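PDB 3NTK: protein tudor from Drosophila melanogaster, which binds partner proteins in a methylation-dependent way, may act in the piRNA pathway that represses transposons, and is required for primordial germ cell formation. Local coordinates for residues 51-56 / 66-71; 43-48 / 94-99; 75-80 / 88-93; 16-21 / 108-113. One frame throughout, in Å; residues are numbered along the deposited sequence.

Interaction 1 (51-56 / 66-71); sequences GALCVA and RAQIRK
R66 CA lies 3.5 Å from C54 O, a CA-H...O contact across the antiparallel β hairpin of strands 53-58 and 63-72, the first pair of strands in the SH3-like Tudor barrel. The long side chain of R66 leaves the hairpin, and its guanidinium is satisfied by the D84 carboxylate and the backbone carbonyls of L101, P104 and A105, a set of partners that suits an arginine with its several N-H groups. At A67 the two backbones grip each other twice: A67 N donates to C54 O and C54 N to A67 O, each bond 2.8 Å long. The small methyl of A67 meets the methyl of A56, CB to CB at 3.7 Å, which lets the interior side of the hairpin lie close to F82 and V80. Q68 points to the other face with L53, and L53 CD1 rests against Q68 CB at 3.8 Å. CG of Q68 stands anti to the backbone N (chi1 177°), and the extended chain carries NE2 to G51 O, a weak bond of 3.3 Å. A valine at this position would probably leave G51 O without its side-chain amide partner. I69 N donates to A52 O, and I69 CD1 meets A52 CB at 4.0 Å. Just before the classic β bulge in which R70 and K71 both face E79, the hairpin pairs with G51, where phi is 93° and a side chain would jam against the preceding carbonyl: G51 N donates to I69 O at 2.8 Å, nearly straight at 172°.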
loop_
_atom_site.group_PDB
_atom_site.type_symbol
_atom_site.label_atom_id
_atom_site.label_comp_id
_atom_site.label_asym_id
_atom_site.label_seq_id
_atom_site.Cartn_x
_atom_site.Cartn_y
_atom_site.Cartn_z
ATOM N N GLY A 51 -2.637 -4.278 16.180
ATOM C CA GLY A 51 -3.735 -3.392 15.844
ATOM C C GLY A 51 -3.497 -1.927 16.166
ATOM O O GLY A 51 -4.169 -1.054 15.622
ATOM N N ALA A 52 -2.541 -1.650 17.045
ATOM C CA ALA A 52 -2.244 -0.277 17.434
ATOM C C ALA A 52 -1.749 0.550 16.259
ATOM O O ALA A 52 -0.965 0.070 15.436
ATOM C CB ALA A 52 -1.206 -0.263 18.548
ATOM N N LEU A 53 -2.211 1.795 16.189
ATOM C CA LEU A 53 -1.810 2.704 15.123
ATOM C C LEU A 53 -0.776 3.664 15.700
ATOM O O LEU A 53 -0.914 4.128 16.834
ATOM C CB LEU A 53 -3.021 3.490 14.615
ATOM C CG LEU A 53 -3.029 3.821 13.123
ATOM C CD1 LEU A 53 -3.092 2.519 12.322
ATOM C CD2 LEU A 53 -4.227 4.702 12.796
ATOM N N CYS A 54 0.264 3.959 14.928
ATOM C CA CYS A 54 1.303 4.861 15.399
ATOM C C CYS A 54 2.117 5.378 14.223
ATOM O O CYS A 54 1.717 5.257 13.066
ATOM C CB CYS A 54 2.230 4.118 16.366
ATOM S SG CYS A 54 3.136 2.737 15.590
ATOM N N VAL A 55 3.253 5.977 14.548
ATOM C CA VAL A 55 4.187 6.493 13.564
ATOM C C VAL A 55 5.404 5.610 13.781
ATOM O O VAL A 55 5.892 5.495 14.903
ATOM C CB VAL A 55 4.548 7.967 13.848
ATOM C CG1 VAL A 55 5.613 8.442 12.877
ATOM C CG2 VAL A 55 3.305 8.835 13.719
ATOM N N ALA A 56 5.879 4.967 12.721
ATOM C CA ALA A 56 7.019 4.075 12.835
ATOM C C ALA A 56 8.056 4.353 11.757
ATOM O O ALA A 56 7.731 4.801 10.658
ATOM C CB ALA A 56 6.549 2.623 12.754
ATOM N N ARG A 66 2.936 6.431 8.842
ATOM C CA ARG A 66 1.824 5.963 9.669
ATOM C C ARG A 66 1.925 4.445 9.588
ATOM O O ARG A 66 2.179 3.884 8.513
ATOM C CB ARG A 66 0.467 6.428 9.115
ATOM C CG ARG A 66 0.243 7.942 9.171
ATOM C CD ARG A 66 -1.245 8.290 9.125
ATOM N NE ARG A 66 -1.861 7.906 7.857
ATOM C CZ ARG A 66 -3.165 7.972 7.607
ATOM N NH1 ARG A 66 -4.006 8.408 8.538
ATOM N NH2 ARG A 66 -3.632 7.601 6.419
ATOM N N ALA A 67 1.715 3.771 10.711
ATOM C CA ALA A 67 1.838 2.329 10.723
ATOM C C ALA A 67 0.895 1.635 11.697
ATOM O O ALA A 67 0.474 2.212 12.705
ATOM C CB ALA A 67 3.281 1.951 11.051
ATOM N N GLN A 68 0.558 0.395 11.375
ATOM C CA GLN A 68 -0.287 -0.410 12.237
ATOM C C GLN A 68 0.533 -1.622 12.649
ATOM O O GLN A 68 1.109 -2.315 11.806
ATOM C CB GLN A 68 -1.561 -0.872 11.518
ATOM C CG GLN A 68 -2.413 -1.784 12.394
ATOM C CD GLN A 68 -3.741 -2.155 11.766
ATOM O OE1 GLN A 68 -3.795 -2.603 10.623
ATOM N NE2 GLN A 68 -4.821 -1.979 12.519
ATOM N N ILE A 69 0.603 -1.868 13.948
ATOM C CA ILE A 69 1.357 -3.003 14.454
ATOM C C ILE A 69 0.643 -4.308 14.116
ATOM O O ILE A 69 -0.551 -4.465 14.382
ATOM C CB ILE A 69 1.545 -2.886 15.972
ATOM C CG1 ILE A 69 2.347 -1.619 16.283
ATOM C CG2 ILE A 69 2.238 -4.137 16.512
ATOM C CD1 ILE A 69 2.592 -1.386 17.763
ATOM N N ARG A 70 1.380 -5.239 13.519
ATOM C CA ARG A 70 0.824 -6.530 13.134
ATOM C C ARG A 70 1.250 -7.647 14.077
ATOM O O ARG A 70 0.474 -8.564 14.355
ATOM C CB ARG A 70 1.243 -6.869 11.702
ATOM C CG ARG A 70 0.565 -6.009 10.649
ATOM C CD ARG A 70 -0.945 -6.223 10.678
ATOM N NE ARG A 70 -1.650 -5.420 9.684
ATOM C CZ ARG A 70 -1.515 -5.566 8.369
ATOM N NH1 ARG A 70 -0.695 -6.488 7.880
ATOM N NH2 ARG A 70 -2.205 -4.790 7.542
ATOM N N LYS A 71 2.481 -7.563 14.568
ATOM C CA LYS A 71 3.015 -8.563 15.487
ATOM C C LYS A 71 4.013 -7.924 16.443
ATOM O O LYS A 71 4.858 -7.137 16.022
ATOM C CB LYS A 71 3.738 -9.672 14.720
ATOM C CG LYS A 71 2.871 -10.504 13.795
ATOM C CD LYS A 71 3.701 -11.590 13.123
ATOM C CE LYS A 71 4.333 -12.520 14.157
ATOM N NZ LYS A 71 5.236 -13.535 13.540
#

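Interaction 2 (43-48 / 94-99); sequences PAFSDL and FRQLPE
L48 and F94 form the dense end of this contact: CD2 of L48 sits over one face of the F94 ring, 4.0 Å from the ring centroid and only 13° off the normal. The leucine's second methyl, CD1, reaches CE1 near the ring's rim. F94 holds CG anti to its own carbonyl carbon (chi1 -45°), which turns the ring inward to C78 and V80, a fitting place for a large flat apolar group. Replacing F94 by an alanine is likely to take away the surface on which L48 rests and open a gap beside C78. F45 adds its CB against F94 CB at 3.9 Å, and its ring meets F94 CB and Q96 CG at its edge. F45 N also donates to F94 O; the N-H points well at the oxygen, but the donor stands 53° out of the carbonyl plane.

Toward solvent the contact thins to P43, A44 and Q96. Q96 N donates to P43 O at 2.9 Å, and the extended Q96 side chain lays NE2 on A44 O at 3.1 Å, the acceptor lying in the plane of the amide. The P43 ring crosses the Q96 side chain at about a right angle, P43 CG to Q96 CD 4.0 Å. R95 turns away to E39 O. A loop thus lies along the last strand of the Tudor barrel through a single bridge, A44 with R95, while R95 also pairs with V55 to close the SH3-like barrel.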
loop_
_atom_site.group_PDB
_atom_site.type_symbol
_atom_site.label_atom_id
_atom_site.label_comp_id
_atom_site.label_asym_id
_atom_site.label_seq_id
_atom_site.Cartn_x
_atom_site.Cartn_y
_atom_site.Cartn_z
ATOM N N PRO A 43 6.220 12.336 20.732
ATOM C CA PRO A 43 6.748 11.526 21.831
ATOM C C PRO A 43 6.797 10.048 21.469
ATOM O O PRO A 43 6.185 9.616 20.488
ATOM C CB PRO A 43 5.774 11.822 22.971
ATOM C CG PRO A 43 4.475 12.011 22.245
ATOM C CD PRO A 43 4.898 12.890 21.077
ATOM N N ALA A 44 7.526 9.276 22.265
ATOM C CA ALA A 44 7.659 7.848 22.027
ATOM C C ALA A 44 6.332 7.136 22.244
ATOM O O ALA A 44 5.534 7.533 23.089
ATOM C CB ALA A 44 8.716 7.255 22.958
ATOM N N PHE A 45 6.105 6.085 21.466
ATOM C CA PHE A 45 4.895 5.287 21.587
ATOM C C PHE A 45 5.362 3.988 22.216
ATOM O O PHE A 45 6.269 3.339 21.695
ATOM C CB PHE A 45 4.289 5.016 20.212
ATOM C CG PHE A 45 3.073 4.139 20.251
ATOM C CD1 PHE A 45 1.899 4.582 20.852
ATOM C CD2 PHE A 45 3.106 2.862 19.704
ATOM C CE1 PHE A 45 0.770 3.760 20.910
ATOM C CE2 PHE A 45 1.989 2.032 19.755
ATOM C CZ PHE A 45 0.817 2.484 20.361
ATOM N N SER A 46 4.755 3.609 23.336
ATOM C CA SER A 46 5.158 2.392 24.028
ATOM C C SER A 46 4.049 1.357 24.216
ATOM O O SER A 46 4.309 0.258 24.707
ATOM C CB SER A 46 5.769 2.749 25.386
ATOM O OG SER A 46 4.881 3.538 26.158
ATOM N N ASP A 47 2.823 1.699 23.829
ATOM C CA ASP A 47 1.695 0.775 23.958
ATOM C C ASP A 47 1.691 -0.204 22.786
ATOM O O ASP A 47 0.754 -0.226 21.987
ATOM C CB ASP A 47 0.372 1.549 23.981
ATOM C CG ASP A 47 -0.838 0.637 24.117
ATOM O OD1 ASP A 47 -0.935 -0.074 25.140
ATOM O OD2 ASP A 47 -1.689 0.626 23.199
ATOM N N LEU A 48 2.738 -1.020 22.691
ATOM C CA LEU A 48 2.850 -1.978 21.598
ATOM C C LEU A 48 1.903 -3.162 21.729
ATOM O O LEU A 48 2.058 -4.009 22.609
ATOM C CB LEU A 48 4.293 -2.480 21.479
ATOM C CG LEU A 48 5.361 -1.396 21.315
ATOM C CD1 LEU A 48 6.718 -2.052 21.067
ATOM C CD2 LEU A 48 4.995 -0.475 20.162
ATOM N N PHE A 94 9.112 3.776 17.328
ATOM C CA PHE A 94 7.704 4.145 17.260
ATOM C C PHE A 94 7.441 5.455 17.974
ATOM O O PHE A 94 7.974 5.706 19.065
ATOM C CB PHE A 94 6.824 3.074 17.909
ATOM C CG PHE A 94 7.182 1.675 17.516
ATOM C CD1 PHE A 94 8.140 0.963 18.230
ATOM C CD2 PHE A 94 6.574 1.071 16.426
ATOM C CE1 PHE A 94 8.488 -0.334 17.861
ATOM C CE2 PHE A 94 6.915 -0.228 16.047
ATOM C CZ PHE A 94 7.874 -0.931 16.770
ATOM N N ARG A 95 6.613 6.289 17.356
ATOM C CA ARG A 95 6.246 7.554 17.959
ATOM C C ARG A 95 4.732 7.660 17.918
ATOM O O ARG A 95 4.073 6.993 17.119
ATOM C CB ARG A 95 6.915 8.708 17.218
ATOM C CG ARG A 95 8.439 8.584 17.276
ATOM C CD ARG A 95 9.157 9.769 16.694
ATOM N NE ARG A 95 10.601 9.556 16.747
ATOM C CZ ARG A 95 11.503 10.391 16.246
ATOM N NH1 ARG A 95 11.115 11.511 15.651
ATOM N NH2 ARG A 95 12.795 10.089 16.319
ATOM N N GLN A 96 4.180 8.493 18.784
ATOM C CA GLN A 96 2.737 8.640 18.839
ATOM C C GLN A 96 2.151 9.396 17.651
ATOM O O GLN A 96 2.698 10.394 17.197
ATOM C CB GLN A 96 2.344 9.309 20.153
ATOM C CG GLN A 96 2.563 8.382 21.337
ATOM C CD GLN A 96 1.978 8.918 22.619
ATOM O OE1 GLN A 96 0.879 9.478 22.625
ATOM N NE2 GLN A 96 2.698 8.732 23.723
ATOM N N LEU A 97 1.038 8.886 17.140
ATOM C CA LEU A 97 0.363 9.516 16.012
ATOM C C LEU A 97 -0.725 10.442 16.546
ATOM O O LEU A 97 -1.638 10.001 17.241
ATOM C CB LEU A 97 -0.267 8.447 15.115
ATOM C CG LEU A 97 -1.088 8.897 13.899
ATOM C CD1 LEU A 97 -0.181 9.585 12.880
ATOM C CD2 LEU A 97 -1.765 7.676 13.275
ATOM N N PRO A 98 -0.632 11.745 16.245
ATOM C CA PRO A 98 -1.646 12.697 16.714
ATOM C C PRO A 98 -3.025 12.213 16.261
ATOM O O PRO A 98 -3.160 11.674 15.159
ATOM C CB PRO A 98 -1.235 13.997 16.025
ATOM C CG PRO A 98 0.266 13.872 15.960
ATOM C CD PRO A 98 0.457 12.435 15.532
ATOM N N GLU A 99 -4.042 12.397 17.101
ATOM C CA GLU A 99 -5.386 11.949 16.756
ATOM C C GLU A 99 -5.847 12.479 15.401
ATOM O O GLU A 99 -6.487 11.764 14.638
ATOM C CB GLU A 99 -6.397 12.368 17.831
ATOM C CG GLU A 99 -6.372 11.535 19.110
ATOM C CD GLU A 99 -5.194 11.862 20.014
ATOM O OE1 GLU A 99 -4.504 12.867 19.755
ATOM O OE2 GLU A 99 -4.967 11.117 20.990
#

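Interaction 3 (75-80 / 88-93)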
loop_
_atom_site.group_PDB
_atom_site.type_symbol
_atom_site.label_atom_id
_atom_site.label_comp_id
_atom_site.label_asym_id
_atom_site.label_seq_id
_atom_site.Cartn_x
_atom_site.Cartn_y
_atom_site.Cartn_z
ATOM N N ASP A 75 12.631 -7.758 22.134
ATOM C CA ASP A 75 13.550 -6.629 22.116
ATOM C C ASP A 75 12.921 -5.348 21.577
ATOM O O ASP A 75 13.549 -4.607 20.819
ATOM C CB ASP A 75 14.791 -6.989 21.299
ATOM C CG ASP A 75 15.516 -8.196 21.856
ATOM O OD1 ASP A 75 15.813 -8.195 23.069
ATOM O OD2 ASP A 75 15.791 -9.142 21.087
ATOM N N GLY A 76 11.680 -5.092 21.978
ATOM C CA GLY A 76 10.986 -3.895 21.536
ATOM C C GLY A 76 10.743 -3.820 20.040
ATOM O O GLY A 76 10.433 -2.751 19.513
ATOM N N LYS A 77 10.886 -4.948 19.351
ATOM C CA LYS A 77 10.666 -4.988 17.908
ATOM C C LYS A 77 9.215 -5.321 17.591
ATOM O O LYS A 77 8.551 -6.023 18.349
ATOM C CB LYS A 77 11.545 -6.051 17.248
ATOM C CG LYS A 77 13.039 -5.817 17.329
ATOM C CD LYS A 77 13.760 -6.939 16.598
ATOM C CE LYS A 77 15.264 -6.757 16.600
ATOM N NZ LYS A 77 15.919 -7.832 15.799
ATOM N N CYS A 78 8.736 -4.813 16.460
ATOM C CA CYS A 78 7.375 -5.077 16.010
ATOM C C CYS A 78 7.347 -5.162 14.498
ATOM O O CYS A 78 8.111 -4.478 13.813
ATOM C CB CYS A 78 6.415 -3.955 16.424
ATOM S SG CYS A 78 5.935 -3.882 18.152
ATOM N N GLU A 79 6.472 -6.013 13.977
ATOM C CA GLU A 79 6.305 -6.105 12.539
ATOM C C GLU A 79 5.157 -5.132 12.302
ATOM O O GLU A 79 4.097 -5.259 12.916
ATOM C CB GLU A 79 5.879 -7.506 12.102
ATOM C CG GLU A 79 5.858 -7.661 10.590
ATOM C CD GLU A 79 5.000 -8.823 10.124
ATOM O OE1 GLU A 79 5.195 -9.951 10.624
ATOM O OE2 GLU A 79 4.132 -8.607 9.251
ATOM N N VAL A 80 5.365 -4.149 11.440
ATOM C CA VAL A 80 4.320 -3.178 11.178
ATOM C C VAL A 80 3.943 -3.142 9.710
ATOM O O VAL A 80 4.676 -3.632 8.851
ATOM C CB VAL A 80 4.750 -1.753 11.597
ATOM C CG1 VAL A 80 5.169 -1.748 13.060
ATOM C CG2 VAL A 80 5.891 -1.264 10.707
ATOM N N ASN A 88 5.312 -4.044 4.595
ATOM C CA ASN A 88 5.522 -4.438 5.983
ATOM C C ASN A 88 7.012 -4.470 6.289
ATOM O O ASN A 88 7.834 -4.731 5.410
ATOM C CB ASN A 88 4.925 -5.822 6.246
ATOM C CG ASN A 88 3.414 -5.813 6.222
ATOM O OD1 ASN A 88 2.805 -5.281 5.302
ATOM N ND2 ASN A 88 2.801 -6.410 7.233
ATOM N N ALA A 89 7.356 -4.209 7.543
ATOM C CA ALA A 89 8.751 -4.213 7.954
ATOM C C ALA A 89 8.844 -4.319 9.464
ATOM O O ALA A 89 7.905 -3.976 10.180
ATOM C CB ALA A 89 9.432 -2.940 7.483
ATOM N N VAL A 90 9.980 -4.815 9.939
ATOM C CA VAL A 90 10.218 -4.952 11.367
ATOM C C VAL A 90 10.971 -3.698 11.779
ATOM O O VAL A 90 11.936 -3.311 11.122
ATOM C CB VAL A 90 11.095 -6.184 11.676
ATOM C CG1 VAL A 90 11.399 -6.246 13.167
ATOM C CG2 VAL A 90 10.388 -7.455 11.222
ATOM N N THR A 91 10.523 -3.057 12.852
ATOM C CA THR A 91 11.167 -1.837 13.324
ATOM C C THR A 91 11.162 -1.753 14.846
ATOM O O THR A 91 10.472 -2.515 15.511
ATOM C CB THR A 91 10.467 -0.584 12.747
ATOM O OG1 THR A 91 11.159 0.595 13.177
ATOM C CG2 THR A 91 9.019 -0.516 13.214
ATOM N N GLN A 92 11.950 -0.832 15.389
ATOM C CA GLN A 92 12.036 -0.641 16.834
ATOM C C GLN A 92 11.713 0.798 17.205
ATOM O O GLN A 92 11.638 1.135 18.385
ATOM C CB GLN A 92 13.449 -0.955 17.339
ATOM C CG GLN A 92 13.890 -2.393 17.172
ATOM C CD GLN A 92 15.263 -2.638 17.771
ATOM O OE1 GLN A 92 16.242 -2.004 17.380
ATOM N NE2 GLN A 92 15.338 -3.557 18.728
ATOM N N GLN A 93 11.523 1.646 16.201
ATOM C CA GLN A 93 11.252 3.056 16.451
ATOM C C GLN A 93 9.790 3.429 16.239
ATOM O O GLN A 93 9.293 3.406 15.111
ATOM C CB GLN A 93 12.146 3.917 15.552
ATOM C CG GLN A 93 13.639 3.611 15.685
ATOM C CD GLN A 93 14.133 3.696 17.126
ATOM O OE1 GLN A 93 13.713 4.569 17.886
ATOM N NE2 GLN A 93 15.040 2.796 17.499
HETATM O O HOH W 1 11.283 -0.484 20.668
#
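C78 and T91 exchange two backbone hydrogen bonds, C78 N to T91 O and T91 N to C78 O, each 3.0 Å long. V80 and A89 exchange two more, with V80 N to A89 O 2.8 Å and nearly straight at 177°. Between these pairs E79 and V90 come closer, without such bonds, E79 CA to V90 CA 4.2 Å. On the inner face V80 CG1 touches T91 CG2 at 4.0 Å; β-branched residues suit such extended backbone, and their methyls fill the space beside A67 and A56. On the outer face E79 stretches its chain, with CG anti to the backbone N (chi1 -173°), until OE2 receives N88 ND2 on its anti lone pair at 3.3 Å; carboxylate and amide planes stand 57° apart. These strands, 78-82 and 87-95, are the second β hairpin of the Tudor barrel. At its open end the pairing gives way to side chains and water. Q92 NE2 donates to D75 O at 2.9 Å, while the extended aliphatic part of K77 runs past the same glutamine, K77 CG to Q92 CG at 3.5 Å. One water donates to both G76 O and Q92 O, bridging the two backbones beyond their last direct bond, C78 N to T91 O; G76 has positive phi, a conformation that comes easily to glycine. Further out, T91 OG1 accepts from Q93 N in an ST turn and is also hydrogen-bonded to Q57 O on strand 53-58, which probably holds the threonine's rotation, with OG1 anti to the backbone N and CG2 turned toward V80. E79, for its part, is held through its backbone by R70 and K71 of strand 63-72.

Interaction 4 (16-21 / 108-113); sequences SFYVQM and SRHCEL
F17 lays its ring over C111, whose CB stands above one face, 3.9 Å from the centroid and offset toward the rim. L113 CG approaches the same ring at 3.9 Å from CE1, and V19 CG2 touches C111 SG; at this end the face of the antiparallel pair is apolar, the small C111 fitting under the F17 ring and beside V19. Farther along it, R109 offers the face of its guanidinium to M21 CG, which lies 3.4 Å from NE, while the charge itself is met by D24. Across the strands Y18 and H110 share the opposite face: H110 CD2 comes over one face of the tyrosine ring, 3.5 Å from CZ, with the ring planes 53° apart. H110 CG is anti to the backbone N (chi1 -176°), bringing NE2 to S16 OG in a 2.8 Å hydrogen bond at the imidazole edge; T150 holds ND1, so both nitrogens have partners and the ring's rotation is fixed. Strand 16-21 thus lies between 4-11 and 109-113, and 109-113 in turn runs parallel to 151-157, in the β-sheet consistent with the OB-fold of this extended Tudor domain.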
loop_
_atom_site.group_PDB
_atom_site.type_symbol
_atom_site.label_atom_id
_atom_site.label_comp_id
_atom_site.label_asym_id
_atom_site.label_seq_id
_atom_site.Cartn_x
_atom_site.Cartn_y
_atom_site.Cartn_z
ATOM N N SER A 16 -2.899 -10.530 -4.757
ATOM C CA SER A 16 -2.570 -9.678 -3.624
ATOM C C SER A 16 -1.527 -8.623 -3.944
ATOM O O SER A 16 -0.330 -8.921 -4.034
ATOM C CB SER A 16 -2.090 -10.516 -2.435
ATOM O OG SER A 16 -1.927 -9.693 -1.286
ATOM N N PHE A 17 -1.989 -7.392 -4.126
ATOM C CA PHE A 17 -1.094 -6.280 -4.388
ATOM C C PHE A 17 -1.682 -4.987 -3.823
ATOM O O PHE A 17 -2.853 -4.940 -3.438
ATOM C CB PHE A 17 -0.781 -6.146 -5.888
ATOM C CG PHE A 17 -1.976 -5.894 -6.763
ATOM C CD1 PHE A 17 -2.781 -6.945 -7.195
ATOM C CD2 PHE A 17 -2.266 -4.606 -7.206
ATOM C CE1 PHE A 17 -3.857 -6.715 -8.061
ATOM C CE2 PHE A 17 -3.338 -4.367 -8.070
ATOM C CZ PHE A 17 -4.132 -5.423 -8.498
ATOM N N TYR A 18 -0.854 -3.953 -3.738
ATOM C CA TYR A 18 -1.290 -2.665 -3.210
ATOM C C TYR A 18 -1.078 -1.543 -4.211
ATOM O O TYR A 18 -0.083 -1.528 -4.940
ATOM C CB TYR A 18 -0.524 -2.322 -1.930
ATOM C CG TYR A 18 -0.878 -3.191 -0.749
ATOM C CD1 TYR A 18 -0.317 -4.463 -0.594
ATOM C CD2 TYR A 18 -1.779 -2.740 0.216
ATOM C CE1 TYR A 18 -0.648 -5.264 0.505
ATOM C CE2 TYR A 18 -2.115 -3.527 1.313
ATOM C CZ TYR A 18 -1.549 -4.784 1.452
ATOM O OH TYR A 18 -1.901 -5.550 2.542
ATOM N N VAL A 19 -2.004 -0.590 -4.218
ATOM C CA VAL A 19 -1.921 0.547 -5.117
ATOM C C VAL A 19 -2.179 1.857 -4.391
ATOM O O VAL A 19 -2.716 1.881 -3.282
ATOM C CB VAL A 19 -2.953 0.443 -6.259
ATOM C CG1 VAL A 19 -2.783 -0.878 -6.991
ATOM C CG2 VAL A 19 -4.372 0.579 -5.709
ATOM N N GLN A 20 -1.769 2.944 -5.029
ATOM C CA GLN A 20 -1.997 4.281 -4.513
ATOM C C GLN A 20 -2.755 4.957 -5.643
ATOM O O GLN A 20 -2.218 5.150 -6.736
ATOM C CB GLN A 20 -0.676 5.010 -4.234
ATOM C CG GLN A 20 -0.029 4.639 -2.894
ATOM C CD GLN A 20 1.265 5.401 -2.616
ATOM O OE1 GLN A 20 1.792 5.368 -1.500
ATOM N NE2 GLN A 20 1.785 6.081 -3.631
ATOM N N MET A 21 -4.016 5.283 -5.384
ATOM C CA MET A 21 -4.865 5.925 -6.374
ATOM C C MET A 21 -4.424 7.359 -6.633
ATOM O O MET A 21 -4.069 8.092 -5.706
ATOM C CB MET A 21 -6.318 5.923 -5.897
ATOM C CG MET A 21 -6.847 4.551 -5.505
ATOM S SD MET A 21 -6.880 3.389 -6.886
ATOM C CE MET A 21 -8.296 3.948 -7.723
ATOM N N SER A 108 -2.980 3.639 0.807
ATOM C CA SER A 108 -2.589 2.550 -0.087
ATOM C C SER A 108 -3.803 1.625 0.003
ATOM O O SER A 108 -4.460 1.550 1.053
ATOM C CB SER A 108 -1.313 1.827 0.381
ATOM O OG SER A 108 -1.533 1.004 1.511
ATOM N N ARG A 109 -4.129 0.949 -1.090
ATOM C CA ARG A 109 -5.281 0.059 -1.095
ATOM C C ARG A 109 -4.913 -1.345 -1.502
ATOM O O ARG A 109 -4.188 -1.544 -2.475
ATOM C CB ARG A 109 -6.343 0.580 -2.054
ATOM C CG ARG A 109 -6.762 1.987 -1.760
ATOM C CD ARG A 109 -7.911 2.405 -2.639
ATOM N NE ARG A 109 -8.212 3.817 -2.450
ATOM C CZ ARG A 109 -9.297 4.413 -2.927
ATOM N NH1 ARG A 109 -10.186 3.712 -3.620
ATOM N NH2 ARG A 109 -9.484 5.707 -2.715
ATOM N N HIS A 110 -5.404 -2.320 -0.745
ATOM C CA HIS A 110 -5.145 -3.704 -1.071
ATOM C C HIS A 110 -6.124 -4.098 -2.174
ATOM O O HIS A 110 -7.315 -3.750 -2.121
ATOM C CB HIS A 110 -5.344 -4.607 0.150
ATOM C CG HIS A 110 -4.993 -6.039 -0.107
ATOM N ND1 HIS A 110 -5.926 -7.053 -0.067
ATOM C CD2 HIS A 110 -3.819 -6.621 -0.457
ATOM C CE1 HIS A 110 -5.343 -8.197 -0.383
ATOM N NE2 HIS A 110 -4.066 -7.963 -0.624
ATOM N N CYS A 111 -5.616 -4.825 -3.164
ATOM C CA CYS A 111 -6.411 -5.279 -4.304
ATOM C C CYS A 111 -6.108 -6.721 -4.656
ATOM O O CYS A 111 -5.044 -7.245 -4.324
ATOM C CB CYS A 111 -6.084 -4.467 -5.562
ATOM S SG CYS A 111 -6.320 -2.703 -5.488
ATOM N N GLU A 112 -7.049 -7.354 -5.351
ATOM C CA GLU A 112 -6.857 -8.712 -5.839
ATOM C C GLU A 112 -7.556 -8.751 -7.190
ATOM O O GLU A 112 -8.654 -8.221 -7.348
ATOM C CB GLU A 112 -7.426 -9.774 -4.886
ATOM C CG GLU A 112 -8.923 -9.799 -4.678
ATOM C CD GLU A 112 -9.358 -11.007 -3.845
ATOM O OE1 GLU A 112 -8.753 -11.234 -2.773
ATOM O OE2 GLU A 112 -10.301 -11.729 -4.247
ATOM N N LEU A 113 -6.901 -9.356 -8.171
ATOM C CA LEU A 113 -7.469 -9.420 -9.507
ATOM C C LEU A 113 -8.643 -10.363 -9.648
ATOM O O LEU A 113 -8.714 -11.403 -8.993
ATOM C CB LEU A 113 -6.412 -9.850 -10.529
ATOM C CG LEU A 113 -5.347 -8.855 -10.982
ATOM C CD1 LEU A 113 -4.495 -9.504 -12.070
ATOM C CD2 LEU A 113 -6.010 -7.595 -11.504
#

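Overall arrangement
Interactions 1, 2 and 3 build one barrel: 1 joins its first two strands, 3 its last two, and 2 adds a loop along the final strand. They touch through the bulge at 70-71 (1 with 3) and the V55–R95 pairing (1 with 2). Interaction 1 is buried, its inner side lined by alanines, a cysteine and an isoleucine; 2 lies at the surface, with aromatic packing inward and amides outward; 3 is partly buried, its exposed end relying on polar side chains and water. Interaction 4, also partly buried, belongs to a second sheet, its centre about 6 Å from the chain's, against 14 to 21 Å. It combines aromatics with an arginine and a histidine hydrogen-bonded at both ring nitrogens.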